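Local coordinates for protein KLLA0E08119p (Kluyveromyces lactis, PDB 3VA7) that probably catalyses the ATP- and biotin-dependent carboxylation of urea to urea-1-carboxylate, this chain being the urea carboxylase part of a longer, multifunctional protein, at residues 661-666 and 775-780; 680-685 and 707-712; 723-728 and 1009-1014; 949-954 and 1144-1149. All blocks are in the same frame, centred on the assembly; numbering follows the deposited sequence.

In the fold
All four contacts belong to the carboxyltransferase half of the chain or to the linker beyond. Interaction 1 pairs two parallel strands, one face packed and the other polar and partly exposed; interaction 2, nested within the loop closed by interaction 1, lays a proline-rich segment on helix 680-688 at the surface. Interaction 3 is the buried one, a lysine and an aspartate meeting close to the bound urea and biotin. Interaction 4, again at the surface, joins two loops through an arginine and backbone carbonyls. W711 of interaction 2 packs on P723 and S724 of interaction 3, K708 forms a salt bridge with E1148 of interaction 4, and N1014 O accepts a weak bond from R951.

Interaction 1 (661-666 and 775-780); sequences KDWKIG and PGDTIQ
W663 and I779 face each other across two parallel strands, on the packed face. I779 CG2 is 4.2 Å from I665 CD1, and helix 767-770 touches both W663 and I665. The W663 ring, its CG anti to the carbonyl carbon (chi1 -59°), lies back along the strand toward D777, and its NE1 donates to D777 OD1 at 3.1 Å, meeting that oxygen from above the carboxylate plane. A leucine at W663 would probably leave D777 OD1 without this N-H and open a gap against K769 and L773. The strands are the first and last of a mixed seven-stranded sheet in the carboxyltransferase domain, and their pairing closes it: T778 N bonds to K661 O (2.8 Å) and I665 N to Q780 O (2.7 Å). The other face, with D662, T778, K664 and Q780, is polar and partly exposed. T778 OG1 is 2.9 Å from D662 OD1, which also forms a salt bridge with K690. At the exposed end K661 NZ makes a weak salt bridge to D777 OD2 (3.3 Å) and bonds to T774. D777 thus has one carboxylate oxygen toward the indole and the other toward a lysine, which probably favours its ionised form.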
# COMPACT_ATOMS: atom_id res chain seq x y z
N LYS A 661 -16.68 -20.76 -23.90
CA LYS A 661 -15.46 -21.03 -23.11
C LYS A 661 -14.31 -21.41 -24.03
O LYS A 661 -13.44 -22.24 -23.72
CB LYS A 661 -15.71 -22.06 -21.98
CG LYS A 661 -16.71 -21.56 -20.91
CD LYS A 661 -16.99 -22.57 -19.77
CE LYS A 661 -15.84 -22.61 -18.69
NZ LYS A 661 -15.94 -21.50 -17.68
N ASP A 662 -14.30 -20.77 -25.19
CA ASP A 662 -13.28 -21.11 -26.16
C ASP A 662 -12.94 -19.88 -26.98
O ASP A 662 -13.84 -19.14 -27.40
CB ASP A 662 -13.73 -22.30 -27.00
CG ASP A 662 -12.87 -22.49 -28.22
OD1 ASP A 662 -11.77 -23.15 -28.13
OD2 ASP A 662 -13.31 -21.93 -29.26
N TRP A 663 -11.64 -19.67 -27.20
CA TRP A 663 -11.20 -18.36 -27.66
C TRP A 663 -10.02 -18.46 -28.56
O TRP A 663 -9.16 -19.32 -28.35
CB TRP A 663 -10.68 -17.57 -26.48
CG TRP A 663 -11.56 -17.30 -25.34
CD1 TRP A 663 -11.83 -18.14 -24.29
CD2 TRP A 663 -12.22 -16.06 -25.08
NE1 TRP A 663 -12.68 -17.48 -23.38
CE2 TRP A 663 -12.92 -16.21 -23.84
CE3 TRP A 663 -12.27 -14.83 -25.74
CZ2 TRP A 663 -13.63 -15.17 -23.27
CZ3 TRP A 663 -13.02 -13.79 -25.18
CH2 TRP A 663 -13.69 -13.96 -23.95
N LYS A 664 -9.95 -17.55 -29.55
CA LYS A 664 -8.71 -17.46 -30.37
C LYS A 664 -8.07 -16.18 -29.94
O LYS A 664 -8.75 -15.14 -29.82
CB LYS A 664 -8.97 -17.41 -31.88
CG LYS A 664 -9.71 -18.61 -32.48
CD LYS A 664 -9.08 -19.92 -32.16
CE LYS A 664 -10.07 -21.07 -32.36
NZ LYS A 664 -9.40 -22.40 -32.25
N ILE A 665 -6.76 -16.26 -29.68
CA ILE A 665 -6.06 -15.14 -29.10
C ILE A 665 -4.84 -14.79 -29.92
O ILE A 665 -3.90 -15.60 -30.01
CB ILE A 665 -5.76 -15.41 -27.61
CG1 ILE A 665 -7.09 -15.60 -26.87
CG2 ILE A 665 -4.91 -14.27 -26.98
CD1 ILE A 665 -7.04 -15.43 -25.41
N GLY A 666 -4.84 -13.59 -30.51
CA GLY A 666 -3.76 -13.19 -31.43
C GLY A 666 -2.48 -12.83 -30.70
O GLY A 666 -2.52 -12.16 -29.65
N PRO A 775 -11.13 -20.28 -15.34
CA PRO A 775 -10.56 -21.65 -15.38
C PRO A 775 -11.43 -22.55 -16.20
O PRO A 775 -12.65 -22.35 -16.24
CB PRO A 775 -10.58 -22.10 -13.93
CG PRO A 775 -10.49 -20.83 -13.16
CD PRO A 775 -11.16 -19.73 -13.98
N GLY A 776 -10.80 -23.46 -16.93
CA GLY A 776 -11.49 -24.35 -17.81
C GLY A 776 -11.68 -23.82 -19.21
O GLY A 776 -11.97 -24.60 -20.09
N ASP A 777 -11.51 -22.52 -19.46
CA ASP A 777 -11.66 -22.01 -20.83
C ASP A 777 -10.58 -22.67 -21.66
O ASP A 777 -9.56 -23.09 -21.12
CB ASP A 777 -11.52 -20.48 -20.93
CG ASP A 777 -12.74 -19.72 -20.41
OD1 ASP A 777 -12.71 -18.46 -20.49
OD2 ASP A 777 -13.72 -20.32 -19.89
N THR A 778 -10.82 -22.81 -22.96
CA THR A 778 -9.79 -23.23 -23.91
C THR A 778 -9.36 -22.04 -24.77
O THR A 778 -10.16 -21.16 -25.10
CB THR A 778 -10.30 -24.37 -24.85
OG1 THR A 778 -11.61 -24.04 -25.35
CG2 THR A 778 -10.39 -25.68 -24.11
N ILE A 779 -8.11 -22.01 -25.18
CA ILE A 779 -7.65 -20.93 -26.03
C ILE A 779 -6.73 -21.49 -27.05
O ILE A 779 -6.16 -22.57 -26.84
CB ILE A 779 -6.93 -19.77 -25.22
CG1 ILE A 779 -5.54 -20.19 -24.74
CG2 ILE A 779 -7.76 -19.32 -24.01
CD1 ILE A 779 -4.92 -19.22 -23.72
N GLN A 780 -6.56 -20.75 -28.15
CA GLN A 780 -5.57 -21.07 -29.18
C GLN A 780 -4.93 -19.77 -29.58
O GLN A 780 -5.61 -18.75 -29.82
CB GLN A 780 -6.22 -21.69 -30.41
CG GLN A 780 -5.22 -22.21 -31.42
CD GLN A 780 -5.87 -22.80 -32.68
OE1 GLN A 780 -7.02 -22.46 -33.03
NE2 GLN A 780 -5.15 -23.68 -33.36

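Interaction 2 (680-685 and 707-712); sequences EEYIEQ and PKPKWA
Y682 stands out from helix 680-688 and lays its ring against P709, whose CA sits 3.4 Å from the ring centroid and 6° off the ring normal, a CH-pi contact over the face. The ring gets there because CG is anti to the backbone N (chi1 -172°), sending the side chain across to the neighbouring segment. P709 CB lies over the same face, 3.8 Å from CE2, while P707 CB approaches CE1 from beside the ring, 4.0 Å away. At the end of the ring OH donates to P707 O at 2.8 Å, reaching the oxygen from above the carbonyl plane, 39° out of it. Residues 707-709 have the extended backbone of a polyproline II segment, which, in the carboxyltransferase domain, follows strand 701-705 and runs over the helix. P709 is shared between two aromatic side chains, since its CB also rests over one face of W711, offset toward the rim; F738 of strand 735-739 touches all three. K710 turns back toward the helix, its chain bent at chi3 and chi4. Its aliphatic part passes Y682 CB and lies against the carboxylate of E681, with K710 NZ 4.0 Å from E681 OE2, two opposite charges too far apart for a salt bridge. The amide of Q685 lies close to K710 NZ, but its orientation is doubtful. K708 leaves the contact and forms a salt bridge with E1148.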
# COMPACT_ATOMS: atom_id res chain seq x y z
N GLU A 680 11.46 -27.25 -33.30
CA GLU A 680 10.49 -27.01 -34.40
C GLU A 680 9.10 -27.53 -34.11
O GLU A 680 8.16 -26.75 -34.10
CB GLU A 680 10.97 -27.65 -35.71
CG GLU A 680 11.65 -26.72 -36.73
CD GLU A 680 10.66 -25.75 -37.32
OE1 GLU A 680 10.92 -24.50 -37.34
OE2 GLU A 680 9.58 -26.27 -37.74
N GLU A 681 8.95 -28.84 -33.90
CA GLU A 681 7.60 -29.41 -33.74
C GLU A 681 6.88 -28.83 -32.53
O GLU A 681 5.65 -28.57 -32.59
CB GLU A 681 7.52 -30.94 -33.78
CG GLU A 681 8.51 -31.73 -32.95
CD GLU A 681 8.03 -33.18 -32.68
OE1 GLU A 681 8.91 -34.04 -32.43
OE2 GLU A 681 6.79 -33.46 -32.73
N TYR A 682 7.62 -28.58 -31.46
CA TYR A 682 6.98 -27.98 -30.30
C TYR A 682 6.39 -26.57 -30.58
O TYR A 682 5.26 -26.27 -30.14
CB TYR A 682 7.80 -28.05 -29.01
CG TYR A 682 6.92 -27.57 -27.90
CD1 TYR A 682 5.86 -28.36 -27.44
CD2 TYR A 682 7.07 -26.29 -27.37
CE1 TYR A 682 5.00 -27.91 -26.46
CE2 TYR A 682 6.20 -25.81 -26.37
CZ TYR A 682 5.17 -26.63 -25.92
OH TYR A 682 4.33 -26.16 -24.94
N ILE A 683 7.14 -25.75 -31.33
CA ILE A 683 6.59 -24.48 -31.86
C ILE A 683 5.29 -24.67 -32.68
O ILE A 683 4.30 -23.92 -32.50
CB ILE A 683 7.62 -23.73 -32.72
CG1 ILE A 683 8.95 -23.60 -31.97
CG2 ILE A 683 7.03 -22.40 -33.16
CD1 ILE A 683 10.08 -22.79 -32.73
N GLU A 684 5.29 -25.65 -33.58
CA GLU A 684 4.07 -26.04 -34.27
C GLU A 684 3.00 -26.42 -33.26
O GLU A 684 1.91 -25.81 -33.28
CB GLU A 684 4.26 -27.21 -35.23
CG GLU A 684 5.61 -27.26 -35.93
CD GLU A 684 5.61 -28.29 -37.07
OE1 GLU A 684 4.52 -28.88 -37.31
OE2 GLU A 684 6.69 -28.48 -37.71
N GLN A 685 3.28 -27.39 -32.39
CA GLN A 685 2.24 -27.84 -31.45
C GLN A 685 1.75 -26.67 -30.64
O GLN A 685 0.56 -26.64 -30.32
CB GLN A 685 2.73 -28.84 -30.42
CG GLN A 685 3.56 -30.00 -30.88
CD GLN A 685 3.82 -30.92 -29.71
OE1 GLN A 685 2.92 -31.13 -28.87
NE2 GLN A 685 5.03 -31.48 -29.65
N PRO A 707 0.26 -28.91 -24.00
CA PRO A 707 1.35 -29.84 -24.36
C PRO A 707 2.66 -29.43 -23.74
O PRO A 707 2.93 -28.25 -23.61
CB PRO A 707 1.44 -29.72 -25.88
CG PRO A 707 0.83 -28.31 -26.21
CD PRO A 707 -0.08 -27.94 -25.06
N LYS A 708 3.48 -30.40 -23.39
CA LYS A 708 4.73 -30.17 -22.69
C LYS A 708 5.81 -29.84 -23.67
O LYS A 708 5.80 -30.37 -24.73
CB LYS A 708 5.08 -31.40 -21.84
CG LYS A 708 4.01 -31.76 -20.79
CD LYS A 708 3.58 -30.54 -19.88
CE LYS A 708 2.28 -30.82 -19.10
NZ LYS A 708 2.28 -32.17 -18.39
N PRO A 709 6.76 -28.97 -23.33
CA PRO A 709 7.78 -28.54 -24.33
C PRO A 709 8.86 -29.54 -24.68
O PRO A 709 9.23 -30.39 -23.87
CB PRO A 709 8.45 -27.31 -23.68
CG PRO A 709 7.52 -26.88 -22.59
CD PRO A 709 6.79 -28.13 -22.11
N LYS A 710 9.38 -29.41 -25.89
CA LYS A 710 10.54 -30.17 -26.26
C LYS A 710 11.62 -29.15 -26.46
O LYS A 710 11.51 -28.24 -27.28
CB LYS A 710 10.30 -31.02 -27.52
CG LYS A 710 8.95 -31.71 -27.60
CD LYS A 710 8.78 -32.37 -28.94
CE LYS A 710 8.14 -33.74 -28.80
NZ LYS A 710 6.69 -33.66 -28.73
N TRP A 711 12.65 -29.28 -25.65
CA TRP A 711 13.69 -28.29 -25.57
C TRP A 711 14.86 -28.54 -26.54
O TRP A 711 15.23 -29.66 -26.82
CB TRP A 711 14.18 -28.20 -24.13
CG TRP A 711 13.10 -27.84 -23.17
CD1 TRP A 711 12.51 -28.67 -22.24
CD2 TRP A 711 12.45 -26.58 -23.04
NE1 TRP A 711 11.55 -27.99 -21.53
CE2 TRP A 711 11.50 -26.70 -21.99
CE3 TRP A 711 12.60 -25.33 -23.68
CZ2 TRP A 711 10.69 -25.63 -21.57
CZ3 TRP A 711 11.78 -24.26 -23.25
CH2 TRP A 711 10.84 -24.42 -22.22
N ALA A 712 15.44 -27.46 -27.04
CA ALA A 712 16.52 -27.55 -27.99
C ALA A 712 17.79 -27.69 -27.25
O ALA A 712 18.77 -28.07 -27.83
CB ALA A 712 16.56 -26.30 -28.91

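Interaction 3 (723-728 and 1009-1014); sequences PSNAHD and LGTKYN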
# COMPACT_ATOMS: atom_id res chain seq x y z
N PRO A 723 15.91 -26.45 -19.03
CA PRO A 723 16.21 -25.81 -20.28
C PRO A 723 15.40 -24.58 -20.59
O PRO A 723 15.79 -23.89 -21.51
CB PRO A 723 15.91 -26.89 -21.32
CG PRO A 723 16.00 -28.14 -20.57
CD PRO A 723 15.45 -27.83 -19.25
N SER A 724 14.31 -24.29 -19.87
CA SER A 724 13.55 -23.00 -20.03
C SER A 724 14.20 -21.83 -19.31
O SER A 724 13.76 -20.68 -19.49
CB SER A 724 12.14 -23.08 -19.47
OG SER A 724 12.16 -23.06 -18.06
N ASN A 725 15.16 -22.13 -18.43
CA ASN A 725 15.85 -21.13 -17.62
C ASN A 725 16.76 -20.28 -18.50
O ASN A 725 17.48 -20.80 -19.35
CB ASN A 725 16.68 -21.83 -16.52
CG ASN A 725 15.83 -22.50 -15.45
OD1 ASN A 725 14.63 -22.79 -15.62
ND2 ASN A 725 16.46 -22.77 -14.32
N ALA A 726 16.77 -18.97 -18.24
CA ALA A 726 17.36 -17.99 -19.12
C ALA A 726 18.05 -16.98 -18.26
O ALA A 726 17.60 -16.71 -17.13
CB ALA A 726 16.25 -17.29 -19.94
N HIS A 727 19.14 -16.41 -18.77
CA HIS A 727 19.73 -15.28 -18.07
C HIS A 727 18.66 -14.18 -17.98
O HIS A 727 18.13 -13.68 -18.97
CB HIS A 727 21.01 -14.81 -18.75
CG HIS A 727 22.15 -15.77 -18.64
ND1 HIS A 727 23.06 -15.75 -17.60
CD2 HIS A 727 22.52 -16.80 -19.44
CE1 HIS A 727 23.95 -16.70 -17.79
NE2 HIS A 727 23.64 -17.36 -18.89
N ASP A 728 18.31 -13.85 -16.76
CA ASP A 728 17.17 -12.98 -16.48
C ASP A 728 17.20 -11.73 -17.36
O ASP A 728 18.28 -11.11 -17.54
CB ASP A 728 17.08 -12.67 -14.96
CG ASP A 728 17.03 -13.95 -14.10
OD1 ASP A 728 16.22 -13.99 -13.15
OD2 ASP A 728 17.78 -14.94 -14.40
N LEU A 1009 25.84 -23.81 -9.39
CA LEU A 1009 24.79 -24.36 -10.23
C LEU A 1009 23.45 -24.40 -9.47
O LEU A 1009 23.41 -24.30 -8.23
CB LEU A 1009 25.18 -25.74 -10.64
CG LEU A 1009 26.39 -26.01 -11.56
CD1 LEU A 1009 26.38 -27.50 -11.88
CD2 LEU A 1009 26.29 -25.19 -12.88
N GLY A 1010 22.35 -24.59 -10.17
CA GLY A 1010 21.05 -24.53 -9.51
C GLY A 1010 19.98 -24.68 -10.54
O GLY A 1010 20.23 -25.23 -11.62
N THR A 1011 18.79 -24.19 -10.25
CA THR A 1011 17.71 -24.19 -11.20
C THR A 1011 16.60 -23.36 -10.59
O THR A 1011 16.57 -23.13 -9.38
CB THR A 1011 17.14 -25.61 -11.51
OG1 THR A 1011 16.13 -25.50 -12.51
CG2 THR A 1011 16.43 -26.25 -10.27
N LYS A 1012 15.67 -22.93 -11.42
CA LYS A 1012 14.53 -22.19 -10.97
C LYS A 1012 13.42 -23.20 -10.89
O LYS A 1012 13.53 -24.28 -11.49
CB LYS A 1012 14.26 -21.07 -11.95
CG LYS A 1012 15.32 -19.93 -11.83
CD LYS A 1012 15.86 -19.50 -13.19
CE LYS A 1012 16.65 -18.24 -13.08
NZ LYS A 1012 17.14 -17.82 -14.39
N TYR A 1013 12.38 -22.92 -10.12
CA TYR A 1013 11.36 -23.94 -9.93
C TYR A 1013 10.66 -24.35 -11.25
O TYR A 1013 10.60 -23.57 -12.23
CB TYR A 1013 10.33 -23.44 -8.92
CG TYR A 1013 10.68 -23.57 -7.43
CD1 TYR A 1013 12.01 -23.40 -6.94
CD2 TYR A 1013 9.67 -23.81 -6.49
CE1 TYR A 1013 12.30 -23.50 -5.58
CE2 TYR A 1013 9.95 -23.90 -5.09
CZ TYR A 1013 11.24 -23.74 -4.66
OH TYR A 1013 11.48 -23.82 -3.32
N ASN A 1014 10.16 -25.58 -11.27
CA ASN A 1014 9.39 -26.09 -12.36
C ASN A 1014 8.16 -26.82 -11.84
O ASN A 1014 8.25 -27.99 -11.47
CB ASN A 1014 10.27 -27.00 -13.22
CG ASN A 1014 9.48 -27.90 -14.17
OD1 ASN A 1014 9.86 -29.06 -14.40
ND2 ASN A 1014 8.36 -27.40 -14.69
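K1012 starts with CG anti to its carbonyl carbon (chi1 -73°), bends at chi2 (133°) and then runs straight, which carries NZ to D728; the aspartate, with CG also anti to its carbonyl carbon, reaches in from the opposite direction. This is the carboxyltransferase active-site region, where strand 725-730, from the part formed by subdomains A and B, meets a loop of subdomains C and D; the side chain of D728 is about 5 Å from bound urea and about 6 Å from the bound biotin group. K1012 NZ donates to D728 OD2 at 3.0 Å, a salt bridge made on the syn side of the carboxylate, though 29° out of its plane. The same nitrogen also bonds to the carbonyls of A719 and G755, so the buried ammonium has three partners. D728 in turn gives its OD1 to the hydroxyl of Y1044, a residue of the urea pocket. A methionine in place of K1012 would probably leave D728 OD2 without its salt-bridge mate and the two carbonyl oxygens without this donor. Alongside the lysine, N725 slides past in the reverse sense, its CG 3.8 Å from K1012 CD, while F756 of the biotin pocket touches both side chains. In the loop itself T1011 OG1, anti to the backbone N, donates to K1012 O at 3.0 Å, in the carbonyl plane and on a lone pair.

Interaction 4 (949-954 and 1144-1149); sequences TIRSEA and VANAEL
R951 slides past N1146 in the opposite direction, and from its root outward nearly every atom has a neighbour. CB lies 4.0 Å from N1146 ND2; CG and CD each come to 3.4 Å from N1146 OD1. NE turns back to its own loop and donates to E953 O at 3.0 Å, in the guanidinium plane. Beyond CZ, NH1 and NH2 both close on V1144 O, at 3.2 and 3.1 Å, an end-on grip of one carbonyl by two nitrogens, while NH1 also makes a weak bond to N1014 O. N1146 CA sits over one face of the guanidinium, whose plane is only 9° from that of the N1146 amide. That amide donates from ND2 to I950 O at 3.0 Å, from 41° above the carbonyl plane, just where the chain leaves helix 937-949. The contact therefore ties a loop of carboxyltransferase subdomains C and D to the segment that follows helix 1133-1142 and leads toward the biotin-carrying domain. Carbonyls of E953, V1144 and, weakly, N1014 meet the N-H groups, so the positive charge is probably stabilised by their dipoles, and bonds at NE, NH1 and NH2 fix the guanidinium's rotation.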
# COMPACT_ATOMS: atom_id res chain seq x y z
N THR A 949 0.92 -27.78 -2.08
CA THR A 949 -0.12 -27.22 -2.95
C THR A 949 0.10 -27.47 -4.41
O THR A 949 -0.83 -27.32 -5.19
CB THR A 949 -0.32 -25.74 -2.78
OG1 THR A 949 0.87 -25.08 -3.21
CG2 THR A 949 -0.64 -25.40 -1.33
N ILE A 950 1.33 -27.81 -4.80
CA ILE A 950 1.69 -27.75 -6.24
C ILE A 950 2.51 -28.92 -6.73
O ILE A 950 2.09 -29.60 -7.66
CB ILE A 950 2.44 -26.42 -6.61
CG1 ILE A 950 1.48 -25.23 -6.52
CG2 ILE A 950 3.14 -26.51 -8.00
CD1 ILE A 950 2.13 -23.84 -6.93
N ARG A 951 3.68 -29.11 -6.11
CA ARG A 951 4.58 -30.18 -6.43
C ARG A 951 5.26 -30.67 -5.16
O ARG A 951 6.06 -29.92 -4.56
CB ARG A 951 5.66 -29.71 -7.39
CG ARG A 951 6.48 -30.87 -7.92
CD ARG A 951 7.11 -30.52 -9.24
NE ARG A 951 7.95 -31.61 -9.71
CZ ARG A 951 8.43 -31.74 -10.95
NH1 ARG A 951 8.12 -30.84 -11.88
NH2 ARG A 951 9.20 -32.77 -11.27
N SER A 952 5.01 -31.91 -4.76
CA SER A 952 5.52 -32.39 -3.47
C SER A 952 6.90 -33.07 -3.53
O SER A 952 7.58 -33.24 -2.49
CB SER A 952 4.51 -33.33 -2.81
OG SER A 952 4.55 -34.60 -3.44
N GLU A 953 7.30 -33.47 -4.75
CA GLU A 953 8.66 -34.02 -4.98
C GLU A 953 9.31 -33.42 -6.20
O GLU A 953 8.67 -33.21 -7.25
CB GLU A 953 8.63 -35.55 -5.11
CG GLU A 953 8.06 -36.24 -3.86
CD GLU A 953 8.01 -37.78 -4.03
OE1 GLU A 953 7.18 -38.31 -4.85
OE2 GLU A 953 8.81 -38.45 -3.33
N ALA A 954 10.60 -33.17 -6.08
CA ALA A 954 11.33 -32.57 -7.19
C ALA A 954 12.76 -32.66 -6.77
O ALA A 954 13.01 -32.85 -5.61
CB ALA A 954 10.91 -31.13 -7.40
N VAL A 1144 11.63 -33.15 -15.73
CA VAL A 1144 10.42 -34.00 -15.79
C VAL A 1144 9.26 -33.07 -15.48
O VAL A 1144 9.22 -32.51 -14.38
CB VAL A 1144 10.44 -35.23 -14.77
CG1 VAL A 1144 9.12 -35.99 -14.83
CG2 VAL A 1144 11.63 -36.22 -14.99
N ALA A 1145 8.34 -32.88 -16.44
CA ALA A 1145 7.13 -32.07 -16.20
C ALA A 1145 6.38 -32.57 -14.97
O ALA A 1145 6.37 -33.77 -14.71
CB ALA A 1145 6.21 -32.06 -17.42
N ASN A 1146 5.78 -31.67 -14.20
CA ASN A 1146 4.97 -32.05 -13.05
C ASN A 1146 3.76 -32.90 -13.51
O ASN A 1146 3.34 -32.79 -14.67
CB ASN A 1146 4.52 -30.78 -12.30
CG ASN A 1146 3.96 -31.06 -10.90
OD1 ASN A 1146 4.27 -32.07 -10.28
ND2 ASN A 1146 3.13 -30.15 -10.41
N ALA A 1147 3.23 -33.75 -12.63
CA ALA A 1147 2.06 -34.60 -12.92
C ALA A 1147 0.83 -33.79 -13.29
O ALA A 1147 0.63 -32.69 -12.77
CB ALA A 1147 1.74 -35.50 -11.73
N GLU A 1148 0.01 -34.33 -14.18
CA GLU A 1148 -1.25 -33.69 -14.55
C GLU A 1148 -2.11 -33.65 -13.32
O GLU A 1148 -2.12 -34.62 -12.57
CB GLU A 1148 -1.97 -34.50 -15.64
CG GLU A 1148 -1.25 -34.55 -17.01
CD GLU A 1148 -1.12 -33.16 -17.69
OE1 GLU A 1148 -2.16 -32.55 -18.02
OE2 GLU A 1148 0.03 -32.72 -17.91
N LEU A 1149 -2.79 -32.53 -13.09
CA LEU A 1149 -3.77 -32.43 -12.01
C LEU A 1149 -4.75 -33.62 -12.08
O LEU A 1149 -4.94 -34.21 -13.16
CB LEU A 1149 -4.55 -31.10 -12.09
CG LEU A 1149 -3.92 -29.72 -12.38
CD1 LEU A 1149 -5.00 -28.70 -12.77
CD2 LEU A 1149 -3.08 -29.18 -11.22